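RING finger protein unkempt homolog (Mus musculus, PDB 5ELH) binds RNA sequence-specifically, here through its first three CCCH zinc fingers, and represses translation to shape the early morphology of cortical neurons. Local coordinates at residues Glu88-Leu93 with Thr112-His117; Ser45-Asp50 with Ser129-Ile134. All blocks are in the same frame, centred on the assembly; numbering follows the deposited sequence.

Contact 1. Residues Glu88-Leu93 with Thr112-His117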
loop_
_atom_site.group_PDB
_atom_site.type_symbol
_atom_site.label_atom_id
_atom_site.label_comp_id
_atom_site.label_asym_id
_atom_site.label_seq_id
_atom_site.Cartn_x
_atom_site.Cartn_y
_atom_site.Cartn_z
ATOM N N GLU A 88 -7.320 -16.412 1.115
ATOM C CA GLU A 88 -8.022 -15.705 0.049
ATOM C C GLU A 88 -9.479 -15.467 0.449
ATOM O O GLU A 88 -10.038 -14.412 0.169
ATOM C CB GLU A 88 -7.919 -16.426 -1.306
ATOM C CG GLU A 88 -6.582 -16.179 -1.997
ATOM C CD GLU A 88 -6.603 -16.473 -3.497
ATOM O OE1 GLU A 88 -7.602 -17.036 -4.006
ATOM O OE2 GLU A 88 -5.615 -16.110 -4.165
ATOM N N ARG A 89 -10.086 -16.440 1.115
ATOM C CA ARG A 89 -11.475 -16.302 1.548
ATOM C C ARG A 89 -11.578 -15.360 2.743
ATOM O O ARG A 89 -12.435 -14.485 2.789
ATOM C CB ARG A 89 -12.044 -17.673 1.918
ATOM C CG ARG A 89 -13.416 -17.622 2.553
ATOM C CD ARG A 89 -14.487 -18.323 1.769
ATOM N NE ARG A 89 -14.964 -19.498 2.477
ATOM C CZ ARG A 89 -16.229 -19.905 2.515
ATOM N NH1 ARG A 89 -17.178 -19.251 1.865
ATOM N NH2 ARG A 89 -16.541 -20.984 3.219
ATOM N N ARG A 90 -10.688 -15.545 3.707
ATOM C CA ARG A 90 -10.769 -14.818 4.965
ATOM C C ARG A 90 -10.498 -13.320 4.816
ATOM O O ARG A 90 -10.991 -12.515 5.606
ATOM C CB ARG A 90 -9.808 -15.451 5.976
ATOM C CG ARG A 90 -10.337 -16.754 6.575
ATOM C CD ARG A 90 -9.280 -17.532 7.361
ATOM N NE ARG A 90 -8.556 -16.715 8.336
ATOM C CZ ARG A 90 -8.925 -16.531 9.603
ATOM N NH1 ARG A 90 -10.035 -17.092 10.074
ATOM N NH2 ARG A 90 -8.185 -15.771 10.404
ATOM N N TYR A 91 -9.714 -12.944 3.811
ATOM C CA TYR A 91 -9.375 -11.541 3.581
ATOM C C TYR A 91 -10.058 -11.002 2.327
ATOM O O TYR A 91 -9.687 -9.956 1.795
ATOM C CB TYR A 91 -7.857 -11.357 3.547
ATOM C CG TYR A 91 -7.267 -11.716 4.893
ATOM C CD1 TYR A 91 -6.882 -13.020 5.172
ATOM C CD2 TYR A 91 -7.173 -10.775 5.905
ATOM C CE1 TYR A 91 -6.377 -13.369 6.397
ATOM C CE2 TYR A 91 -6.672 -11.110 7.132
ATOM C CZ TYR A 91 -6.276 -12.414 7.380
ATOM O OH TYR A 91 -5.771 -12.773 8.610
ATOM N N HIS A 92 -11.086 -11.715 1.895
ATOM C CA HIS A 92 -11.902 -11.305 0.753
ATOM C C HIS A 92 -12.806 -10.134 1.140
ATOM O O HIS A 92 -13.255 -10.028 2.296
ATOM C CB HIS A 92 -12.755 -12.487 0.290
ATOM C CG HIS A 92 -13.202 -12.408 -1.139
ATOM N ND1 HIS A 92 -14.151 -11.508 -1.580
ATOM C CD2 HIS A 92 -12.854 -13.145 -2.219
ATOM C CE1 HIS A 92 -14.345 -11.677 -2.876
ATOM N NE2 HIS A 92 -13.581 -12.673 -3.285
ATOM N N LEU A 93 -13.056 -9.258 0.171
ATOM C CA LEU A 93 -13.968 -8.119 0.342
ATOM C C LEU A 93 -15.343 -8.538 0.866
ATOM O O LEU A 93 -15.982 -7.811 1.620
ATOM C CB LEU A 93 -14.125 -7.367 -0.986
ATOM C CG LEU A 93 -12.937 -6.482 -1.371
ATOM C CD1 LEU A 93 -12.966 -6.138 -2.857
ATOM C CD2 LEU A 93 -12.914 -5.223 -0.517
ATOM N N THR A 112 -6.757 -14.233 20.666
ATOM C CA THR A 112 -5.906 -15.168 21.405
ATOM C C THR A 112 -5.485 -16.390 20.581
ATOM O O THR A 112 -4.574 -17.115 20.979
ATOM C CB THR A 112 -6.595 -15.652 22.695
ATOM O OG1 THR A 112 -7.861 -16.244 22.381
ATOM C CG2 THR A 112 -6.810 -14.488 23.652
ATOM N N LYS A 113 -6.134 -16.617 19.438
ATOM C CA LYS A 113 -5.836 -17.791 18.616
ATOM C C LYS A 113 -5.155 -17.405 17.310
ATOM O O LYS A 113 -4.330 -18.159 16.794
ATOM C CB LYS A 113 -7.109 -18.593 18.314
ATOM C CG LYS A 113 -8.003 -18.875 19.531
ATOM C CD LYS A 113 -7.324 -19.743 20.595
ATOM C CE LYS A 113 -8.151 -19.809 21.889
ATOM N NZ LYS A 113 -9.492 -20.452 21.712
ATOM N N ASN A 114 -5.501 -16.234 16.780
ATOM C CA ASN A 114 -4.970 -15.783 15.498
ATOM C C ASN A 114 -4.144 -14.507 15.603
ATOM O O ASN A 114 -3.620 -14.016 14.604
ATOM C CB ASN A 114 -6.113 -15.563 14.503
ATOM C CG ASN A 114 -6.882 -16.834 14.212
ATOM O OD1 ASN A 114 -6.293 -17.898 14.025
ATOM N ND2 ASN A 114 -8.206 -16.732 14.182
ATOM N N GLY A 115 -4.038 -13.958 16.805
ATOM C CA GLY A 115 -3.243 -12.765 17.015
ATOM C C GLY A 115 -3.827 -11.547 16.330
ATOM O O GLY A 115 -5.036 -11.461 16.102
ATOM N N LEU A 116 -2.960 -10.603 15.987
ATOM C CA LEU A 116 -3.401 -9.331 15.413
ATOM C C LEU A 116 -3.950 -9.471 14.000
ATOM O O LEU A 116 -4.662 -8.586 13.526
ATOM C CB LEU A 116 -2.271 -8.293 15.411
ATOM C CG LEU A 116 -0.828 -8.720 15.710
ATOM C CD1 LEU A 116 -0.263 -9.655 14.643
ATOM C CD2 LEU A 116 0.050 -7.482 15.858
ATOM N N HIS A 117 -3.628 -10.572 13.329
ATOM C CA HIS A 117 -4.039 -10.738 11.938
ATOM C C HIS A 117 -5.433 -11.341 11.783
ATOM O O HIS A 117 -5.900 -11.504 10.662
ATOM C CB HIS A 117 -3.031 -11.594 11.163
ATOM C CG HIS A 117 -1.667 -10.983 11.073
ATOM N ND1 HIS A 117 -1.465 -9.621 11.005
ATOM C CD2 HIS A 117 -0.438 -11.548 11.056
ATOM C CE1 HIS A 117 -0.170 -9.374 10.942
ATOM N NE2 HIS A 117 0.475 -10.525 10.976
#

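Contact 2. Residues Ser45-Asp50 with Ser129-Ile134. With SO4 (sulfate ion), chain G.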
loop_
_atom_site.group_PDB
_atom_site.type_symbol
_atom_site.label_atom_id
_atom_site.label_comp_id
_atom_site.label_asym_id
_atom_site.label_seq_id
_atom_site.Cartn_x
_atom_site.Cartn_y
_atom_site.Cartn_z
ATOM N N SER A 45 -8.555 -9.566 -3.547
ATOM C CA SER A 45 -9.880 -9.642 -4.171
ATOM C C SER A 45 -10.245 -8.249 -4.664
ATOM O O SER A 45 -9.815 -7.252 -4.086
ATOM C CB SER A 45 -10.951 -10.205 -3.222
ATOM O OG SER A 45 -11.314 -9.293 -2.188
ATOM N N ILE A 46 -11.036 -8.192 -5.737
ATOM C CA ILE A 46 -11.292 -6.960 -6.471
ATOM C C ILE A 46 -12.728 -6.979 -6.975
ATOM O O ILE A 46 -13.152 -7.964 -7.579
ATOM C CB ILE A 46 -10.419 -6.868 -7.760
ATOM C CG1 ILE A 46 -8.933 -7.128 -7.478
ATOM C CG2 ILE A 46 -10.609 -5.523 -8.450
ATOM C CD1 ILE A 46 -8.231 -6.031 -6.736
ATOM N N ARG A 47 -13.468 -5.906 -6.732
ATOM C CA ARG A 47 -14.788 -5.740 -7.346
ATOM C C ARG A 47 -14.600 -5.008 -8.657
ATOM O O ARG A 47 -14.186 -3.848 -8.678
ATOM C CB ARG A 47 -15.739 -4.957 -6.430
ATOM C CG ARG A 47 -17.131 -4.715 -7.039
ATOM C CD ARG A 47 -18.001 -3.806 -6.173
ATOM N NE ARG A 47 -19.255 -3.441 -6.847
ATOM C CZ ARG A 47 -19.403 -2.401 -7.670
ATOM N NH1 ARG A 47 -18.377 -1.601 -7.945
ATOM N NH2 ARG A 47 -20.585 -2.157 -8.231
ATOM N N ARG A 48 -14.880 -5.697 -9.758
ATOM C CA ARG A 48 -14.849 -5.085 -11.075
ATOM C C ARG A 48 -15.927 -4.000 -11.219
ATOM O O ARG A 48 -16.896 -3.960 -10.465
ATOM C CB ARG A 48 -15.075 -6.156 -12.142
ATOM C CG ARG A 48 -13.835 -6.733 -12.791
ATOM C CD ARG A 48 -12.871 -7.351 -11.834
ATOM N NE ARG A 48 -11.579 -6.682 -11.925
ATOM C CZ ARG A 48 -10.407 -7.265 -12.185
ATOM N NH1 ARG A 48 -10.297 -8.573 -12.398
ATOM N NH2 ARG A 48 -9.322 -6.508 -12.221
ATOM N N ARG A 49 -15.745 -3.126 -12.203
ATOM C CA ARG A 49 -16.698 -2.061 -12.495
ATOM C C ARG A 49 -18.110 -2.602 -12.743
ATOM O O ARG A 49 -19.094 -1.954 -12.379
ATOM C CB ARG A 49 -16.218 -1.256 -13.704
ATOM C CG ARG A 49 -16.963 0.048 -13.933
ATOM C CD ARG A 49 -16.294 0.906 -15.015
ATOM N NE ARG A 49 -15.481 1.987 -14.448
ATOM C CZ ARG A 49 -14.191 1.886 -14.127
ATOM N NH1 ARG A 49 -13.530 0.745 -14.310
ATOM N NH2 ARG A 49 -13.556 2.934 -13.617
ATOM N N ASP A 50 -18.212 -3.787 -13.348
ATOM C CA ASP A 50 -19.520 -4.383 -13.629
ATOM C C ASP A 50 -20.196 -4.996 -12.394
ATOM O O ASP A 50 -21.308 -5.504 -12.480
ATOM C CB ASP A 50 -19.431 -5.417 -14.763
ATOM C CG ASP A 50 -18.527 -6.601 -14.434
ATOM O OD1 ASP A 50 -18.232 -6.845 -13.255
ATOM O OD2 ASP A 50 -18.121 -7.312 -15.378
ATOM N N SER A 129 -19.195 -3.808 6.789
ATOM C CA SER A 129 -20.260 -4.389 6.002
ATOM C C SER A 129 -19.612 -5.182 4.885
ATOM O O SER A 129 -18.567 -4.787 4.366
ATOM C CB SER A 129 -21.148 -3.295 5.423
ATOM O OG SER A 129 -21.637 -2.449 6.450
ATOM N N PRO A 130 -20.214 -6.320 4.521
ATOM C CA PRO A 130 -19.667 -7.011 3.359
ATOM C C PRO A 130 -19.753 -6.186 2.077
ATOM O O PRO A 130 -20.525 -5.228 1.993
ATOM C CB PRO A 130 -20.533 -8.276 3.259
ATOM C CG PRO A 130 -21.644 -8.105 4.212
ATOM C CD PRO A 130 -21.232 -7.117 5.221
ATOM N N VAL A 131 -18.908 -6.533 1.111
ATOM C CA VAL A 131 -19.081 -6.105 -0.277
ATOM C C VAL A 131 -19.619 -7.331 -1.003
ATOM O O VAL A 131 -19.061 -8.414 -0.878
ATOM C CB VAL A 131 -17.750 -5.672 -0.922
ATOM C CG1 VAL A 131 -17.886 -5.522 -2.449
ATOM C CG2 VAL A 131 -17.257 -4.376 -0.304
ATOM N N TYR A 132 -20.700 -7.161 -1.756
ATOM C CA TYR A 132 -21.352 -8.279 -2.408
ATOM C C TYR A 132 -21.150 -8.209 -3.920
ATOM O O TYR A 132 -21.164 -7.122 -4.503
ATOM C CB TYR A 132 -22.853 -8.241 -2.125
ATOM C CG TYR A 132 -23.267 -8.473 -0.682
ATOM C CD1 TYR A 132 -23.363 -9.756 -0.167
ATOM C CD2 TYR A 132 -23.610 -7.412 0.143
ATOM C CE1 TYR A 132 -23.771 -9.980 1.140
ATOM C CE2 TYR A 132 -24.023 -7.625 1.455
ATOM C CZ TYR A 132 -24.105 -8.911 1.942
ATOM O OH TYR A 132 -24.504 -9.139 3.243
ATOM N N ASP A 133 -20.971 -9.373 -4.534
ATOM C CA ASP A 133 -21.031 -9.526 -5.996
ATOM C C ASP A 133 -22.458 -9.188 -6.465
ATOM O O ASP A 133 -23.435 -9.595 -5.829
ATOM C CB ASP A 133 -20.675 -10.972 -6.355
ATOM C CG ASP A 133 -20.577 -11.212 -7.853
ATOM O OD1 ASP A 133 -21.619 -11.151 -8.538
ATOM O OD2 ASP A 133 -19.465 -11.500 -8.342
ATOM N N ILE A 134 -22.577 -8.435 -7.556
ATOM C CA ILE A 134 -23.885 -8.035 -8.074
ATOM C C ILE A 134 -24.811 -9.250 -8.229
ATOM O O ILE A 134 -26.028 -9.143 -8.023
ATOM C CB ILE A 134 -23.771 -7.242 -9.412
ATOM C CG1 ILE A 134 -25.147 -6.744 -9.893
ATOM C CG2 ILE A 134 -23.117 -8.092 -10.483
ATOM C CD1 ILE A 134 -25.785 -5.710 -8.994
HETATM S S SO4 G . -12.777 -3.094 -14.805
HETATM O O1 SO4 G . -13.596 -4.002 -15.603
HETATM O O2 SO4 G . -11.414 -3.613 -14.738
HETATM O O3 SO4 G . -13.305 -2.990 -13.446
HETATM O O4 SO4 G . -12.774 -1.774 -15.431
HETATM O O HOH W 1 -20.992 -5.514 -6.530
#

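Contact 1. Residues Glu88-Leu93 with Thr112-His117
Tyr91 and His117 have the nearest CA atoms across the contact, yet these are 9.9 Å apart, so the contact depends on side chains reaching across. Tyr91 is the first residue after helix 87-90 to leave helical angles. On the other segment, Asn114-His117 forms a type II' beta turn, in which Gly115, at phi 67°, takes a conformation that favours glycine.

The Tyr91 side chain spans the separation. With CG anti to the carbonyl carbon (chi1 -63°), the ring extends toward the turn, and OH donates a hydrogen bond to His117 O. The acceptor lies at the ring edge and in its plane. At 2.4 Å between Tyr91 OH and His117 O the modelled bond is very short, and its exact length is doubtful. Replacing Tyr91 by a phenylalanine removes the hydroxyl and would probably leave His117 O without this donor and the ring tip without its polar tie to the turn. The bond ends on the main chain of His117; of its side chain, CB comes nearest to Tyr91, 3.9 Å from OH.

Arg90, bent at chi3, comes obliquely to Asn114, with Arg90 NH2 3.9 Å from Asn114 ND2. The guanidinium and amide planes are 66° apart, and both facing atoms are donors, which fits a loose van der Waals approach. The side chain of Asn114 lies about 4 Å from a bound zinc ion.

The His117 imidazole turns away from Tyr91: ND1 is hydrogen-bonded to Tyr7 OH and NE2 to Thr31 O, while Leu116 CD1 covers one ring face. The turn lies between zinc ligands Cys111 and Cys118, so the contact joins this finger to the end of helix 87-90, and His117 links it to the N-terminal zinc-site region (Cys16, Cys24, Cys32, His36). Helix 3-10, which carries Tyr7, touches both segments.

Contact 2. Residues Ser45-Asp50 with Ser129-Ile134
Arg47, Val131 and Asp50 lose the most surface in this exposed contact, although the two segments together bury a mere 126 Å². Segment 45-50 belongs to the linker between zinc ligands His36 and Cys61; 129-134 follows the last ligand, His122, and leads into helix 134-142. The segments run in similar directions, with CA vectors 47 to 50 and 131 to 134 inclined by 22°.

Arg47 contributes most. Its chain is extended from CG to NE, with CG anti to the backbone N (chi1 178°), and this carries the aliphatic part to the second segment. There Arg47 CD meets Val131 CG1 at 4.1 Å, the two side chains crossing at about a right angle. The guanidinium makes a polar link through water: Arg47 NE donates to water 1 at 2.7 Å, in the plane of the group at its edge, and the same water donates to Tyr132 O at 2.6 Å. Arg47 thus supplies a nonpolar touch through CD and a water bridge through NE.

Asp50 takes part through its backbone, Asp50 O lying 3.7 Å from Ile134 CG2. Its carboxylate OD1 is instead hydrogen-bonded to Thr52 OG1. Ile134 opens helix 134-142, and Asp133 just before it is the N-cap residue; Asp133 OD2 also accepts from Phe53 N and forms a salt bridge with Arg135.

Facing another partner, Arg49 N donates to O3 of a sulfate ion, probably from the crystallisation liquor, at 2.7 Å and a fairly straight 164°. Arg49 NH1 adds a weak, bent bond to sulfate O4.

No direct hydrogen bond joins the two segments; between them stand one aliphatic touch, one carbonyl-methyl contact and one bridging water, while the backbone bond of Ile134 with Gly51 holds the region beside them. The sulfate at Arg49 is consistent with a locally positive surface.

Both segments of contact 1 fall, in sequence, between the two segments of contact 2, and in space the contact centres are 19 Å apart. Leu93 makes the junction: its N lies 2.9 Å from Ser45 OG and its O 3.2 Å from Val131 N, both probable hydrogen bonds, so it reaches both segments of contact 2. His92 NE2, hydrogen-bonded to Tyr55 O, also lies 3.6 Å from Ser45 CB. Contact 1 approaches a metal through Thr112-His117, which sits between the zinc ligands Cys111 and Cys118. Contact 2 lies farther out, its centre 14 Å from that of the chain, against 6 Å for contact 1.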